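Local coordinates for putative immunoglobulin-blocking virulence protein (Mycoplasma mycoides subsp. capri, PDB 7ADK), which probably blocks immunoglobulins as a mycoplasma virulence factor, acting together with a partner lipoprotein, at residues A[277-280]-A[281-284]. Sequence-based numbering, arbitrary orientation.
Sequences FQTK and NQEY
Glu283 N donates to Thr279 O (3.2 Å) and Tyr284 N to Lys280 O (3.0 Å), the i-to-i+4 backbone bonds that open helix 280-288. A side-chain bond spans the same turn: Gln282 NE2 donates a hydrogen bond to Thr279 OG1 at 2.9 Å; the N-H...O angle is 148°, somewhat off straight, and the hydroxyl lies 18° out of the amide plane. With CG beside the backbone N and the chain extended beyond it, Gln282 is long enough to bring its amide back to this hydroxyl. Thr279 occupies the N-cap, but its hydroxyl is engaged by glutamine rather than by a backbone N-H of the helix. Nonpolar packing comes from Phe277, before the cap. One face of its ring receives Glu283 CA, 4.0 Å from the centroid, in a CH-pi contact, while Trp286 meets the same ring from further along the helix. Glu283 OE1 approaches the CD2 and CE2 side of the ring, the carboxylate plane turned 35° from that of the phenyl. The aromatic side chain suits this buried place because it covers helix backbone. Charge pairing is directed outward: the long aliphatic chain of Lys280, bent at chi2 and chi3, carries NZ to a salt bridge with Asp349 of the lipoprotein chain, joining this helix start to the partner protein.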
loop_
_atom_site.group_PDB
_atom_site.type_symbol
_atom_site.label_atom_id
_atom_site.label_comp_id
_atom_site.label_asym_id
_atom_site.label_seq_id
_atom_site.Cartn_x
_atom_site.Cartn_y
_atom_site.Cartn_z
ATOM N N PHE A 277 -29.455 -43.672 7.232
ATOM C CA PHE A 277 -29.125 -42.239 7.197
ATOM C C PHE A 277 -28.635 -41.764 5.827
ATOM O O PHE A 277 -27.847 -42.421 5.148
ATOM C CB PHE A 277 -28.130 -41.876 8.299
ATOM C CG PHE A 277 -28.763 -41.822 9.666
ATOM C CD1 PHE A 277 -29.660 -40.783 9.974
ATOM C CD2 PHE A 277 -28.474 -42.800 10.629
ATOM C CE1 PHE A 277 -30.258 -40.718 11.243
ATOM C CE2 PHE A 277 -29.063 -42.724 11.902
ATOM C CZ PHE A 277 -29.954 -41.687 12.209
ATOM N N GLN A 278 -29.119 -40.588 5.427
ATOM C CA GLN A 278 -28.915 -40.013 4.085
ATOM C C GLN A 278 -27.600 -39.228 3.897
ATOM O O GLN A 278 -27.220 -38.926 2.765
ATOM C CB GLN A 278 -30.105 -39.101 3.733
ATOM C CG GLN A 278 -31.414 -39.856 3.456
ATOM C CD GLN A 278 -31.997 -40.558 4.675
ATOM O OE1 GLN A 278 -32.083 -40.005 5.760
ATOM N NE2 GLN A 278 -32.372 -41.805 4.573
ATOM N N THR A 279 -26.920 -38.848 4.979
ATOM C CA THR A 279 -25.709 -38.010 4.975
ATOM C C THR A 279 -24.893 -38.347 6.216
ATOM O O THR A 279 -25.494 -38.637 7.247
ATOM C CB THR A 279 -26.077 -36.512 5.023
ATOM O OG1 THR A 279 -27.054 -36.139 4.081
ATOM C CG2 THR A 279 -24.908 -35.569 4.796
ATOM N N LYS A 280 -23.559 -38.229 6.196
ATOM C CA LYS A 280 -22.736 -38.508 7.385
ATOM C C LYS A 280 -23.106 -37.641 8.576
ATOM O O LYS A 280 -23.361 -38.175 9.641
ATOM C CB LYS A 280 -21.239 -38.413 7.056
ATOM C CG LYS A 280 -20.716 -39.532 6.148
ATOM C CD LYS A 280 -20.863 -40.949 6.733
ATOM C CE LYS A 280 -22.175 -41.642 6.351
ATOM N NZ LYS A 280 -22.287 -42.979 6.935
ATOM N N ASN A 281 -23.252 -36.323 8.399
ATOM C CA ASN A 281 -23.671 -35.398 9.468
ATOM C C ASN A 281 -25.035 -35.762 10.079
ATOM O O ASN A 281 -25.145 -35.774 11.297
ATOM C CB ASN A 281 -23.652 -33.935 8.975
ATOM C CG ASN A 281 -22.260 -33.317 8.886
ATOM O OD1 ASN A 281 -21.343 -33.660 9.610
ATOM N ND2 ASN A 281 -22.054 -32.376 8.000
ATOM N N GLN A 282 -26.048 -36.106 9.274
ATOM C CA GLN A 282 -27.359 -36.570 9.765
ATOM C C GLN A 282 -27.244 -37.818 10.653
ATOM O O GLN A 282 -27.917 -37.894 11.672
ATOM C CB GLN A 282 -28.304 -36.869 8.588
ATOM C CG GLN A 282 -28.697 -35.596 7.840
ATOM C CD GLN A 282 -29.817 -35.811 6.823
ATOM O OE1 GLN A 282 -30.965 -36.035 7.168
ATOM N NE2 GLN A 282 -29.565 -35.727 5.538
ATOM N N GLU A 283 -26.365 -38.758 10.308
ATOM C CA GLU A 283 -25.930 -39.822 11.214
ATOM C C GLU A 283 -25.304 -39.283 12.503
ATOM O O GLU A 283 -25.844 -39.508 13.582
ATOM C CB GLU A 283 -25.038 -40.822 10.451
ATOM C CG GLU A 283 -24.146 -41.799 11.240
ATOM C CD GLU A 283 -24.800 -42.759 12.239
ATOM O OE1 GLU A 283 -25.969 -42.590 12.640
ATOM O OE2 GLU A 283 -24.091 -43.705 12.649
ATOM N N TYR A 284 -24.171 -38.585 12.471
ATOM C CA TYR A 284 -23.386 -38.499 13.705
ATOM C C TYR A 284 -23.886 -37.372 14.640
ATOM O O TYR A 284 -23.656 -37.427 15.843
ATOM C CB TYR A 284 -21.907 -38.787 13.371
ATOM C CG TYR A 284 -20.907 -37.763 12.868
ATOM C CD1 TYR A 284 -21.041 -37.225 11.584
ATOM C CD2 TYR A 284 -19.587 -37.923 13.329
ATOM C CE1 TYR A 284 -19.967 -36.660 10.874
ATOM C CE2 TYR A 284 -18.485 -37.417 12.624
ATOM C CZ TYR A 284 -18.671 -36.749 11.402
ATOM O OH TYR A 284 -17.613 -36.252 10.722
#